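Local coordinates for protein B-agarase (Saccharophagus degradans, PDB 4BQ2) that hydrolyses the beta-linkages of agarose as an exo-acting beta-agarase of glycoside hydrolase family 50, at residues Y395-K398 / W399-V402; N417-P421 / A422-N426. One frame throughout, in Å; residues are numbered along the deposited sequence.

Contact 1: Y395-K398 / W399-V402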
loop_
_atom_site.group_PDB
_atom_site.type_symbol
_atom_site.label_atom_id
_atom_site.label_comp_id
_atom_site.label_asym_id
_atom_site.label_seq_id
_atom_site.Cartn_x
_atom_site.Cartn_y
_atom_site.Cartn_z
ATOM N N TYR A 395 6.223 15.688 24.673
ATOM C CA TYR A 395 5.019 15.092 24.003
ATOM C C TYR A 395 5.363 13.827 23.188
ATOM O O TYR A 395 4.500 12.980 22.963
ATOM C CB TYR A 395 4.257 16.103 23.110
ATOM C CG TYR A 395 5.182 16.827 22.170
ATOM C CD1 TYR A 395 5.837 17.984 22.586
ATOM C CD2 TYR A 395 5.437 16.342 20.888
ATOM C CE1 TYR A 395 6.748 18.636 21.755
ATOM C CE2 TYR A 395 6.326 17.011 20.042
ATOM C CZ TYR A 395 6.969 18.142 20.493
ATOM O OH TYR A 395 7.854 18.812 19.693
ATOM N N LEU A 396 6.611 13.726 22.731
ATOM C CA LEU A 396 7.058 12.515 21.987
ATOM C C LEU A 396 7.191 11.333 22.933
ATOM O O LEU A 396 6.769 10.224 22.613
ATOM C CB LEU A 396 8.382 12.752 21.256
ATOM C CG LEU A 396 8.319 13.925 20.296
ATOM C CD1 LEU A 396 9.737 14.292 19.896
ATOM C CD2 LEU A 396 7.479 13.566 19.063
ATOM N N ASP A 397 7.810 11.551 24.099
ATOM C CA ASP A 397 7.879 10.489 25.078
ATOM C C ASP A 397 6.470 10.059 25.530
ATOM O O ASP A 397 6.206 8.865 25.660
ATOM C CB ASP A 397 8.726 10.899 26.282
ATOM C CG ASP A 397 10.179 11.118 25.908
ATOM O OD1 ASP A 397 10.656 10.533 24.900
ATOM O OD2 ASP A 397 10.834 11.896 26.604
ATOM N N LYS A 398 5.581 11.035 25.770
ATOM C CA LYS A 398 4.199 10.711 26.133
ATOM C C LYS A 398 3.491 9.965 24.995
ATOM O O LYS A 398 2.754 8.984 25.234
ATOM C CB LYS A 398 3.400 11.985 26.419
ATOM C CG LYS A 398 1.958 11.685 26.817
ATOM C CD LYS A 398 1.853 11.031 28.189
ATOM C CE LYS A 398 0.452 11.177 28.822
ATOM N NZ LYS A 398 0.462 10.413 30.103
ATOM N N TRP A 399 3.725 10.408 23.756
ATOM C CA TRP A 399 3.136 9.685 22.609
ATOM C C TRP A 399 3.595 8.205 22.621
ATOM O O TRP A 399 2.783 7.302 22.438
ATOM C CB TRP A 399 3.513 10.386 21.292
ATOM C CG TRP A 399 3.120 9.614 20.045
ATOM C CD1 TRP A 399 1.849 9.366 19.574
ATOM C CD2 TRP A 399 4.017 9.014 19.124
ATOM N NE1 TRP A 399 1.920 8.639 18.394
ATOM C CE2 TRP A 399 3.236 8.407 18.102
ATOM C CE3 TRP A 399 5.409 8.911 19.062
ATOM C CZ2 TRP A 399 3.811 7.720 17.031
ATOM C CZ3 TRP A 399 5.991 8.209 18.005
ATOM C CH2 TRP A 399 5.171 7.628 16.990
ATOM N N ARG A 400 4.886 7.972 22.852
ATOM C CA ARG A 400 5.410 6.591 22.860
ATOM C C ARG A 400 4.785 5.740 23.979
ATOM O O ARG A 400 4.410 4.581 23.760
ATOM C CB ARG A 400 6.952 6.574 22.894
ATOM C CG ARG A 400 7.582 7.256 21.672
ATOM C CD ARG A 400 9.087 7.027 21.537
ATOM N NE ARG A 400 9.742 8.228 21.019
ATOM C CZ ARG A 400 10.515 9.030 21.746
ATOM N NH1 ARG A 400 10.780 8.738 23.013
ATOM N NH2 ARG A 400 11.051 10.103 21.202
ATOM N N GLU A 401 4.639 6.331 25.165
ATOM C CA GLU A 401 4.042 5.621 26.298
ATOM C C GLU A 401 2.582 5.301 26.044
ATOM O O GLU A 401 2.157 4.166 26.237
ATOM C CB GLU A 401 4.167 6.419 27.603
ATOM C CG GLU A 401 3.514 5.673 28.763
ATOM C CD GLU A 401 3.781 6.326 30.101
ATOM O OE1 GLU A 401 4.960 6.425 30.475
ATOM O OE2 GLU A 401 2.804 6.719 30.765
ATOM N N VAL A 402 1.809 6.307 25.609
ATOM C CA VAL A 402 0.406 6.095 25.268
ATOM C C VAL A 402 0.269 5.081 24.110
ATOM O O VAL A 402 -0.646 4.278 24.103
ATOM C CB VAL A 402 -0.254 7.460 24.857
ATOM C CG1 VAL A 402 -1.614 7.255 24.221
ATOM C CG2 VAL A 402 -0.376 8.378 26.085
HETATM O O HOH W 1 0.806 7.824 29.584
#
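Asp397 and Arg400, one helical turn apart on helix 394-410, lay their side chains alongside each other, both pointing the same way. Arg400 is modelled in two conformations, and its side-chain contacts given here belong to one of them. In it Arg400 NH1 reaches Asp397 OD1 at 2.6 Å, a salt bridge whose hydrogen bond is weak, being far from straight (122° at the hydrogen). The carboxylate and guanidinium planes stand 63° apart, so the two groups meet through one oxygen and one nitrogen and not as a flat two-pronged pair. The arginine chain bends at chi3 (-144°), which folds the guanidinium back over the helix; one of its faces looks onto Leu396 O, and NH2 lies 3.8 Å from Leu396 CB. The other carboxylate oxygen, Asp397 OD2, is taken by Tyr391 OH.

Lys398 leaves the helix elsewhere. With CG anti to the backbone N and a bend at chi2, its methylene chain runs across Val402, CE resting 4.0 Å from Val402 CG2. Successive i to i+4 backbone bonds run beneath. The Trp399 indole takes its polar contact elsewhere, NE1 bonding Tyr379 OH. Asp397 thus divides its oxygens between Tyr391 and, in this conformer, Arg400, whereas Lys398 NZ stays 4.4 Å from Glu401 OE2 and meets it through a shared water, an attraction probably weaker than direct contact.

Contact 2: N417-P421 / A422-N426; sequences NWTDP and AYYDN
Pro421 sits squarely over the ring of Tyr424: its CA lies 3.5 Å from the ring centroid and only 2° off the normal, a CH-pi contact made by the backbone carbon, while Pro421 CB approaches CE2 of the same ring at 4.0 Å. Tyr424 also stacks with Phe431.

The second apolar contact is between Thr419 and Tyr423, whose side chains cross at about a right angle. A chi1 of -71° sets Thr419 OG1 beside the backbone N and carries the methyl CG2 anti to it, within 3.5 Å of Tyr423 CB; OG1 goes instead to Gly416 O.

Hydrogen bonds define the turn. Asp420 OD1 accepts from Ala422 N at 2.8 Å, on the anti side of the carboxylate and 26° out of its plane. This side-chain bond to the amide two residues on closes an Asx turn, and Asp420 O to Tyr423 N forms the first backbone bond of the turn that follows. Tyr424 N then bonds Pro421 O from well above the carbonyl plane. Farther on, a type I turn runs from Tyr423 to Asn426, and Tyr423 O receives both Asn426 N and Asn426 ND2, the latter at 2.9 Å and in the carbonyl plane. Asn426 OD1 meanwhile accepts from the amides of Arg428 and Ile429.

One water accepts from Thr419 N and donates to Tyr424 OH at 2.9 Å, joining the start of the bend to the far end of the ring. The ring of Tyr424 is therefore held by its face and through its hydroxyl, and the carboxylate of Asp420 engages an amide at the start of the 3-10 turn, where its negative charge would probably be favourable.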
loop_
_atom_site.group_PDB
_atom_site.type_symbol
_atom_site.label_atom_id
_atom_site.label_comp_id
_atom_site.label_asym_id
_atom_site.label_seq_id
_atom_site.Cartn_x
_atom_site.Cartn_y
_atom_site.Cartn_z
ATOM N N ASN A 417 6.063 -3.219 11.355
ATOM C CA ASN A 417 7.191 -2.684 10.630
ATOM C C ASN A 417 7.276 -1.166 10.704
ATOM O O ASN A 417 6.268 -0.507 10.879
ATOM C CB ASN A 417 7.122 -3.115 9.158
ATOM C CG ASN A 417 8.484 -3.103 8.496
ATOM O OD1 ASN A 417 9.536 -3.172 9.181
ATOM N ND2 ASN A 417 8.491 -3.077 7.177
ATOM N N TRP A 418 8.483 -0.646 10.518
ATOM C CA TRP A 418 8.780 0.780 10.592
ATOM C C TRP A 418 8.306 1.354 11.920
ATOM O O TRP A 418 7.632 2.404 11.968
ATOM C CB TRP A 418 8.171 1.521 9.390
ATOM C CG TRP A 418 8.696 0.933 8.089
ATOM C CD1 TRP A 418 9.981 0.935 7.650
ATOM C CD2 TRP A 418 7.908 0.314 7.053
ATOM N NE1 TRP A 418 10.057 0.354 6.399
ATOM C CE2 TRP A 418 8.803 -0.060 6.025
ATOM C CE3 TRP A 418 6.534 0.023 6.913
ATOM C CZ2 TRP A 418 8.374 -0.695 4.847
ATOM C CZ3 TRP A 418 6.093 -0.607 5.745
ATOM C CH2 TRP A 418 7.027 -0.962 4.728
ATOM N N THR A 419 8.665 0.635 12.981
ATOM C CA THR A 419 8.568 1.169 14.361
ATOM C C THR A 419 9.820 1.989 14.670
ATOM O O THR A 419 10.962 1.527 14.450
ATOM C CB THR A 419 8.359 0.020 15.365
ATOM O OG1 THR A 419 7.033 -0.476 15.191
ATOM C CG2 THR A 419 8.536 0.506 16.844
ATOM N N ASP A 420 9.628 3.235 15.119
ATOM C CA ASP A 420 10.753 4.090 15.439
ATOM C C ASP A 420 11.657 3.387 16.451
ATOM O O ASP A 420 11.148 2.813 17.392
ATOM C CB ASP A 420 10.263 5.447 15.997
ATOM C CG ASP A 420 11.415 6.408 16.250
ATOM O OD1 ASP A 420 12.102 6.299 17.268
ATOM O OD2 ASP A 420 11.683 7.256 15.395
ATOM N N PRO A 421 12.992 3.413 16.242
ATOM C CA PRO A 421 13.925 2.722 17.127
ATOM C C PRO A 421 13.876 3.149 18.597
ATOM O O PRO A 421 14.370 2.407 19.449
ATOM C CB PRO A 421 15.304 3.049 16.525
ATOM C CG PRO A 421 15.016 3.263 15.087
ATOM C CD PRO A 421 13.682 3.957 15.049
ATOM N N ALA A 422 13.284 4.314 18.893
ATOM C CA ALA A 422 13.123 4.739 20.265
ATOM C C ALA A 422 12.185 3.772 21.040
ATOM O O ALA A 422 12.225 3.748 22.242
ATOM C CB ALA A 422 12.595 6.178 20.321
ATOM N N TYR A 423 11.354 2.989 20.346
ATOM C CA TYR A 423 10.475 1.995 21.001
ATOM C C TYR A 423 11.198 0.668 21.263
ATOM O O TYR A 423 10.674 -0.201 21.935
ATOM C CB TYR A 423 9.292 1.612 20.109
ATOM C CG TYR A 423 8.193 2.623 20.001
ATOM C CD1 TYR A 423 7.182 2.682 20.949
ATOM C CD2 TYR A 423 8.157 3.521 18.933
ATOM C CE1 TYR A 423 6.154 3.625 20.843
ATOM C CE2 TYR A 423 7.155 4.469 18.822
ATOM C CZ TYR A 423 6.153 4.508 19.774
ATOM O OH TYR A 423 5.140 5.412 19.652
ATOM N N TYR A 424 12.402 0.517 20.743
ATOM C CA TYR A 424 13.042 -0.824 20.768
ATOM C C TYR A 424 13.439 -1.309 22.158
ATOM O O TYR A 424 13.680 -2.523 22.350
ATOM C CB TYR A 424 14.273 -0.829 19.869
ATOM C CG TYR A 424 13.958 -0.849 18.389
ATOM C CD1 TYR A 424 12.631 -0.759 17.905
ATOM C CD2 TYR A 424 15.005 -0.858 17.450
ATOM C CE1 TYR A 424 12.383 -0.735 16.530
ATOM C CE2 TYR A 424 14.749 -0.860 16.101
ATOM C CZ TYR A 424 13.446 -0.783 15.644
ATOM O OH TYR A 424 13.270 -0.751 14.265
ATOM N N ASP A 425 13.521 -0.388 23.118
ATOM C CA ASP A 425 13.758 -0.791 24.501
ATOM C C ASP A 425 12.541 -0.659 25.409
ATOM O O ASP A 425 12.695 -0.581 26.623
ATOM C CB ASP A 425 14.979 -0.060 25.110
ATOM C CG ASP A 425 14.764 1.440 25.249
ATOM O OD1 ASP A 425 13.805 1.964 24.655
ATOM O OD2 ASP A 425 15.568 2.100 25.948
ATOM N N ASN A 426 11.336 -0.629 24.850
ATOM C CA ASN A 426 10.148 -0.387 25.673
ATOM C C ASN A 426 9.941 -1.509 26.669
ATOM O O ASN A 426 9.476 -1.284 27.759
ATOM C CB ASN A 426 8.914 -0.152 24.797
ATOM C CG ASN A 426 8.303 -1.435 24.297
ATOM O OD1 ASN A 426 7.557 -2.072 25.030
ATOM N ND2 ASN A 426 8.620 -1.825 23.063
HETATM O O HOH W 2 10.791 -1.226 12.850
HETATM O O HOH W 3 15.250 2.253 22.090
#

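Contact 1 lies on helix 394-410 and contact 2 in the loop that follows it, before strand 431-435; their centres are 12 Å apart and they pack directly against each other. Tyr423 packs its hydroxyl oxygen against two residues of the helix: Tyr423 OH lies 3.4 Å from Trp399 CZ3 and 3.4 Å from Arg400 CA. Beside it, Arg400 NE comes within 3.6 Å of Ala422 CB, so in the conformer described the arginine that pairs with Asp397 also touches Ala422 of the 3-10 segment. The calcium site, formed by Asp7, Glu9, Ser37, Lys38 and Asp185, belongs to neither contact. A glycerol, probably from crystallisation, lies about 6 Å from the Asp420 side chain.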